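Local coordinates for protein PP1b (Porcine reproductive and respiratory syndrome virus, PDB 6JDR) that probably unwinds RNA and DNA duplexes with 5' to 3' polarity, driven by ATP hydrolysis, as the helicase part of the viral replicase polyprotein, at residues Asp285-Gln288 and Pro289-Asp293; Thr318-His321 and Arg322-Glu325. The protein carries 1 engineered substitution. One frame throughout, in Å; residues are numbered along the deposited sequence.

In the fold
Both interactions belong to the superfamily 1 helicase core and follow one another in series along the chain, their centres 27 Å apart and their nearest atoms about 16 Å apart, without touching. Interaction 1 joins helix 281-287 to strand 294-297, an outermost strand of the seven-stranded parallel sheet of the first RecA-like domain. Interaction 2 lies further out from the centre of the chain, in the loop between strands 315-318 and 329-330 of the five-stranded parallel sheet of the second. Helix 354-361, which falls between two strands of that second sheet, touches Ile287, Asp290 and Tyr291, so interaction 1 sits where the two domains meet, whereas interaction 2 shapes a surface turn.

Interaction 1: Asp285-Gln288 and Pro289-Asp293; sequences DAIQ and PDYRD
Pro289 sets its ring against the carbonyl of Ala286, with Pro289 CD 3.5 Å from Ala286 O; having no N-H, it cannot continue the backbone bonding there. Asp290 resumes it, its N bonding to Ile287 O at 3.0 Å, while its OD2 is taken up in a salt bridge with Arg354. Tyr291 N comes next, 2.8 Å from Gln288 O. These two consecutive i to i+3 bonds make a 3-10 turn, through which the chain passes from the helix toward strand 294-297, an outermost strand of the parallel sheet in the first RecA-like domain of the helicase core. The Tyr291 ring turns back along this turn and presents an edge to the Ile287 carbonyl, with Tyr291 CD2 3.4 Å from Ile287 O. Its CE2 also meets Ile287 CD1 at 3.9 Å, a branch swung there because CG1 stands between the backbone N and the carbonyl carbon (chi1 69°). Leu358 packs on both side chains. Beyond the ring, Asp293 offers its O to Gln288 NE2 at 2.7 Å: the acceptor lies close to the amide plane, yet the N-H arrives from above the carbonyl plane. A bend at chi2 (57°) brings the Gln288 amide round to the backbone of residues 291-293, where NE2 makes a second, weak bond to Tyr291 O, and OE1 accepts from Leu295 N, fixing the amide's rotation.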
ATOM      1  N   ASP A 285     -16.392  -8.657  -2.255  1.00 53.53           N
ATOM      2  CA  ASP A 285     -16.286  -7.654  -3.319  1.00 54.06           C
ATOM      3  C   ASP A 285     -17.642  -7.065  -3.720  1.00 52.85           C
ATOM      4  O   ASP A 285     -17.768  -5.851  -3.907  1.00 52.33           O
ATOM      5  CB  ASP A 285     -15.608  -8.257  -4.559  1.00 55.83           C
ATOM      6  CG  ASP A 285     -14.137  -8.596  -4.326  1.00 58.53           C
ATOM      7  OD1 ASP A 285     -13.595  -8.258  -3.247  1.00 58.45           O
ATOM      8  OD2 ASP A 285     -13.522  -9.202  -5.233  1.00 59.33           O
ATOM      9  N   ALA A 286     -18.650  -7.925  -3.855  1.00 51.04           N
ATOM     10  CA  ALA A 286     -19.984  -7.492  -4.274  1.00 48.62           C
ATOM     11  C   ALA A 286     -20.645  -6.624  -3.212  1.00 46.53           C
ATOM     12  O   ALA A 286     -21.301  -5.638  -3.537  1.00 44.94           O
ATOM     13  CB  ALA A 286     -20.860  -8.694  -4.594  1.00 49.30           C
ATOM     14  N   ILE A 287     -20.457  -6.984  -1.945  1.00 45.99           N
ATOM     15  CA  ILE A 287     -21.097  -6.270  -0.839  1.00 45.68           C
ATOM     16  C   ILE A 287     -20.316  -5.042  -0.364  1.00 45.57           C
ATOM     17  O   ILE A 287     -20.837  -4.249   0.428  1.00 44.05           O
ATOM     18  CB  ILE A 287     -21.383  -7.203   0.364  1.00 46.28           C
ATOM     19  CG1 ILE A 287     -20.093  -7.656   1.059  1.00 46.88           C
ATOM     20  CG2 ILE A 287     -22.195  -8.412  -0.084  1.00 46.72           C
ATOM     21  CD1 ILE A 287     -20.331  -8.389   2.364  1.00 47.09           C
ATOM     22  N   GLN A 288     -19.086  -4.878  -0.855  1.00 46.38           N
ATOM     23  CA  GLN A 288     -18.187  -3.810  -0.386  1.00 47.19           C
ATOM     24  C   GLN A 288     -18.815  -2.403  -0.344  1.00 47.00           C
ATOM     25  O   GLN A 288     -18.656  -1.700   0.653  1.00 49.07           O
ATOM     26  CB  GLN A 288     -16.884  -3.800  -1.205  1.00 47.51           C
ATOM     27  CG  GLN A 288     -15.824  -2.825  -0.702  1.00 48.58           C
ATOM     28  CD  GLN A 288     -15.434  -3.067   0.748  1.00 49.53           C
ATOM     29  OE1 GLN A 288     -14.746  -4.039   1.062  1.00 50.63           O
ATOM     30  NE2 GLN A 288     -15.873  -2.181   1.640  1.00 48.87           N
ATOM     31  N   PRO A 289     -19.542  -1.992  -1.406  1.00 46.33           N
ATOM     32  CA  PRO A 289     -20.219  -0.688  -1.402  1.00 46.11           C
ATOM     33  C   PRO A 289     -20.993  -0.319  -0.128  1.00 46.86           C
ATOM     34  O   PRO A 289     -21.149   0.868   0.159  1.00 46.52           O
ATOM     35  CB  PRO A 289     -21.176  -0.804  -2.582  1.00 46.43           C
ATOM     36  CG  PRO A 289     -20.445  -1.665  -3.548  1.00 46.34           C
ATOM     37  CD  PRO A 289     -19.669  -2.654  -2.721  1.00 46.67           C
ATOM     38  N   ASP A 290     -21.468  -1.314   0.620  1.00 48.50           N
ATOM     39  CA  ASP A 290     -22.208  -1.074   1.867  1.00 49.71           C
ATOM     40  C   ASP A 290     -21.352  -0.889   3.122  1.00 50.82           C
ATOM     41  O   ASP A 290     -21.903  -0.675   4.203  1.00 51.32           O
ATOM     42  CB  ASP A 290     -23.194  -2.222   2.131  1.00 51.03           C
ATOM     43  CG  ASP A 290     -24.479  -2.071   1.359  1.00 50.48           C
ATOM     44  OD1 ASP A 290     -25.438  -1.499   1.918  1.00 50.80           O
ATOM     45  OD2 ASP A 290     -24.523  -2.508   0.193  1.00 50.60           O
ATOM     46  N   TYR A 291     -20.028  -0.975   3.002  1.00 52.18           N
ATOM     47  CA  TYR A 291     -19.160  -0.933   4.185  1.00 54.92           C
ATOM     48  C   TYR A 291     -17.973   0.009   4.022  1.00 54.70           C
ATOM     49  O   TYR A 291     -17.433   0.153   2.928  1.00 53.13           O
ATOM     50  CB  TYR A 291     -18.666  -2.345   4.516  1.00 56.78           C
ATOM     51  CG  TYR A 291     -19.794  -3.311   4.785  1.00 58.96           C
ATOM     52  CD1 TYR A 291     -20.362  -3.407   6.051  1.00 60.53           C
ATOM     53  CD2 TYR A 291     -20.317  -4.107   3.766  1.00 59.49           C
ATOM     54  CE1 TYR A 291     -21.407  -4.281   6.304  1.00 61.82           C
ATOM     55  CE2 TYR A 291     -21.361  -4.983   4.008  1.00 60.92           C
ATOM     56  CZ  TYR A 291     -21.902  -5.064   5.281  1.00 62.45           C
ATOM     57  OH  TYR A 291     -22.939  -5.926   5.541  1.00 65.04           O
ATOM     58  N   ARG A 292     -17.579   0.650   5.123  1.00 56.42           N
ATOM     59  CA  ARG A 292     -16.388   1.498   5.141  1.00 56.95           C
ATOM     60  C   ARG A 292     -15.118   0.660   5.047  1.00 55.72           C
ATOM     61  O   ARG A 292     -14.262   0.921   4.205  1.00 56.10           O
ATOM     62  CB  ARG A 292     -16.322   2.341   6.415  1.00 59.32           C
ATOM     63  CG  ARG A 292     -17.302   3.507   6.480  1.00 60.90           C
ATOM     64  CD  ARG A 292     -18.302   3.360   7.622  1.00 63.33           C
ATOM     65  NE  ARG A 292     -18.491   4.607   8.369  1.00 64.00           N
ATOM     66  CZ  ARG A 292     -19.235   4.723   9.468  1.00 65.32           C
ATOM     67  NH1 ARG A 292     -19.886   3.672   9.965  1.00 64.58           N
ATOM     68  NH2 ARG A 292     -19.335   5.902  10.073  1.00 66.57           N
ATOM     69  N   ASP A 293     -15.004  -0.343   5.918  1.00 55.79           N
ATOM     70  CA  ASP A 293     -13.821  -1.210   5.960  1.00 56.39           C
ATOM     71  C   ASP A 293     -13.681  -2.029   4.687  1.00 54.64           C
ATOM     72  O   ASP A 293     -14.677  -2.444   4.102  1.00 57.19           O
ATOM     73  CB  ASP A 293     -13.895  -2.179   7.145  1.00 57.82           C
ATOM     74  CG  ASP A 293     -13.896  -1.478   8.482  1.00 59.20           C
ATOM     75  OD1 ASP A 293     -14.182  -0.264   8.523  1.00 63.11           O
ATOM     76  OD2 ASP A 293     -13.619  -2.151   9.494  1.00 60.81           O
TER

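Interaction 2: Thr318-His321 and Arg322-Glu325; sequences TPYH and RDRE
His321 and Arg324 run side by side in the same direction, their ends turned so that the imidazole and guanidinium planes stand 73° apart. The arginine meets the ring with its aliphatic part: Arg324 CD lies 3.5 Å from His321 CD2, approaching obliquely, and NH1 of Arg324 follows at 3.6 Å from the same carbon. Both side chains have CG anti to their own carbonyl carbon, which sends them off together from one side of the turn. Their backbones are joined too, Arg324 N bonding to His321 O at 3.0 Å, and Arg324 CB and CG lean on that same oxygen. The Arg324 guanidinium is held through NE, which donates to Ala328 O. One step earlier, Asp323 N reaches Tyr320 O at 3.2 Å, so that two successive i to i+3 bonds wind residues 320-324 into a short 3-10 turn. This turn follows strand 315-318 in the parallel sheet of the second RecA-like domain. Asp323 ties the turn back to Thr318 through a water. Its OD2 accepts from the water at 2.8 Å, the water accepts from Tyr320 N at 2.7 Å, and Thr318 OG1 completes the set at 2.6 Å. Thr318 OG1 is also hydrogen-bonded to His345 O, and Asp323 OD2 to Thr348 OG1, so this polar cluster, with Thr318 buried, reaches across to the chain at the neighbouring strand 342-345. The carboxylate lies alongside Tyr320, with Asp323 OD2 at the ring edge, 3.9 Å from Tyr320 CD2. Thr318 CG2, meanwhile, packs crosswise against Arg324 CG.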
ATOM      1  N   THR A 318     -36.568 -16.028  -0.963  1.00 47.89           N
ATOM      2  CA  THR A 318     -37.338 -15.259  -1.937  1.00 47.80           C
ATOM      3  C   THR A 318     -37.912 -13.999  -1.285  1.00 46.97           C
ATOM      4  O   THR A 318     -38.280 -14.026  -0.118  1.00 49.95           O
ATOM      5  CB  THR A 318     -38.462 -16.118  -2.564  1.00 48.31           C
ATOM      6  OG1 THR A 318     -39.129 -15.377  -3.596  1.00 49.07           O
ATOM      7  CG2 THR A 318     -39.474 -16.563  -1.510  1.00 48.30           C
ATOM      8  N   PRO A 319     -37.968 -12.881  -2.028  1.00 45.46           N
ATOM      9  CA  PRO A 319     -38.492 -11.660  -1.424  1.00 46.02           C
ATOM     10  C   PRO A 319     -39.877 -11.820  -0.784  1.00 47.86           C
ATOM     11  O   PRO A 319     -40.046 -11.520   0.401  1.00 46.97           O
ATOM     12  CB  PRO A 319     -38.565 -10.688  -2.605  1.00 45.27           C
ATOM     13  CG  PRO A 319     -37.516 -11.154  -3.546  1.00 45.37           C
ATOM     14  CD  PRO A 319     -37.380 -12.637  -3.358  1.00 45.35           C
ATOM     15  N   TYR A 320     -40.841 -12.309  -1.563  1.00 49.09           N
ATOM     16  CA  TYR A 320     -42.249 -12.296  -1.169  1.00 50.35           C
ATOM     17  C   TYR A 320     -42.745 -13.642  -0.643  1.00 50.77           C
ATOM     18  O   TYR A 320     -42.357 -14.696  -1.152  1.00 51.68           O
ATOM     19  CB  TYR A 320     -43.117 -11.890  -2.363  1.00 50.36           C
ATOM     20  CG  TYR A 320     -42.800 -10.538  -2.974  1.00 50.77           C
ATOM     21  CD1 TYR A 320     -42.448  -9.444  -2.183  1.00 51.01           C
ATOM     22  CD2 TYR A 320     -42.891 -10.347  -4.349  1.00 51.35           C
ATOM     23  CE1 TYR A 320     -42.175  -8.210  -2.749  1.00 51.20           C
ATOM     24  CE2 TYR A 320     -42.627  -9.117  -4.922  1.00 51.64           C
ATOM     25  CZ  TYR A 320     -42.268  -8.051  -4.120  1.00 52.43           C
ATOM     26  OH  TYR A 320     -42.007  -6.830  -4.699  1.00 53.28           O
ATOM     27  N   HIS A 321     -43.621 -13.595   0.362  1.00 50.96           N
ATOM     28  CA  HIS A 321     -44.288 -14.798   0.883  1.00 51.22           C
ATOM     29  C   HIS A 321     -45.069 -15.544  -0.201  1.00 49.54           C
ATOM     30  O   HIS A 321     -45.101 -16.774  -0.205  1.00 48.40           O
ATOM     31  CB  HIS A 321     -45.249 -14.447   2.026  1.00 52.13           C
ATOM     32  CG  HIS A 321     -44.572 -14.135   3.325  1.00 53.73           C
ATOM     33  ND1 HIS A 321     -44.541 -12.864   3.861  1.00 53.93           N
ATOM     34  CD2 HIS A 321     -43.919 -14.930   4.206  1.00 53.56           C
ATOM     35  CE1 HIS A 321     -43.891 -12.890   5.010  1.00 53.91           C
ATOM     36  NE2 HIS A 321     -43.504 -14.132   5.243  1.00 53.35           N
ATOM     37  N   ARG A 322     -45.687 -14.796  -1.115  1.00 48.46           N
ATOM     38  CA  ARG A 322     -46.458 -15.374  -2.224  1.00 49.18           C
ATOM     39  C   ARG A 322     -45.687 -16.416  -3.040  1.00 48.28           C
ATOM     40  O   ARG A 322     -46.281 -17.345  -3.582  1.00 48.01           O
ATOM     41  CB  ARG A 322     -46.931 -14.268  -3.174  1.00 51.34           C
ATOM     42  CG  ARG A 322     -47.921 -14.737  -4.236  1.00 52.97           C
ATOM     43  CD  ARG A 322     -47.489 -14.332  -5.640  1.00 55.35           C
ATOM     44  NE  ARG A 322     -48.053 -13.050  -6.054  1.00 56.81           N
ATOM     45  CZ  ARG A 322     -47.587 -12.296  -7.049  1.00 59.51           C
ATOM     46  NH1 ARG A 322     -46.518 -12.664  -7.751  1.00 59.49           N
ATOM     47  NH2 ARG A 322     -48.194 -11.147  -7.336  1.00 61.78           N
ATOM     48  N   ASP A 323     -44.372 -16.255  -3.141  1.00 48.40           N
ATOM     49  CA  ASP A 323     -43.557 -17.130  -3.977  1.00 48.46           C
ATOM     50  C   ASP A 323     -42.858 -18.241  -3.191  1.00 50.26           C
ATOM     51  O   ASP A 323     -42.051 -18.981  -3.754  1.00 49.75           O
ATOM     52  CB  ASP A 323     -42.547 -16.286  -4.752  1.00 48.08           C
ATOM     53  CG  ASP A 323     -43.213 -15.166  -5.540  1.00 48.34           C
ATOM     54  OD1 ASP A 323     -44.296 -15.408  -6.113  1.00 49.36           O
ATOM     55  OD2 ASP A 323     -42.665 -14.045  -5.584  1.00 48.13           O
ATOM     56  N   ARG A 324     -43.185 -18.373  -1.905  1.00 53.01           N
ATOM     57  CA  ARG A 324     -42.633 -19.441  -1.071  1.00 56.22           C
ATOM     58  C   ARG A 324     -43.247 -20.789  -1.420  1.00 58.40           C
ATOM     59  O   ARG A 324     -44.464 -20.906  -1.546  1.00 59.52           O
ATOM     60  CB  ARG A 324     -42.908 -19.177   0.404  1.00 58.20           C
ATOM     61  CG  ARG A 324     -42.185 -17.986   1.004  1.00 59.73           C
ATOM     62  CD  ARG A 324     -42.707 -17.729   2.408  1.00 61.04           C
ATOM     63  NE  ARG A 324     -42.645 -18.942   3.228  1.00 60.60           N
ATOM     64  CZ  ARG A 324     -43.478 -19.243   4.223  1.00 59.47           C
ATOM     65  NH1 ARG A 324     -44.472 -18.431   4.566  1.00 58.69           N
ATOM     66  NH2 ARG A 324     -43.314 -20.381   4.884  1.00 61.02           N
ATOM     67  N   GLU A 325     -42.395 -21.803  -1.555  1.00 61.78           N
ATOM     68  CA  GLU A 325     -42.822 -23.177  -1.810  1.00 64.60           C
ATOM     69  C   GLU A 325     -42.043 -24.112  -0.900  1.00 64.74           C
ATOM     70  O   GLU A 325     -40.896 -23.831  -0.561  1.00 65.47           O
ATOM     71  CB  GLU A 325     -42.559 -23.553  -3.269  1.00 66.03           C
ATOM     72  CG  GLU A 325     -43.190 -22.608  -4.281  1.00 68.87           C
ATOM     73  CD  GLU A 325     -42.834 -22.947  -5.715  1.00 71.68           C
ATOM     74  OE1 GLU A 325     -42.105 -23.935  -5.943  1.00 72.12           O
ATOM     75  OE2 GLU A 325     -43.295 -22.218  -6.620  1.00 76.75           O
TER
HETATM   76  O   HOH W   1     -40.475 -13.216  -4.029  1.00 49.68           O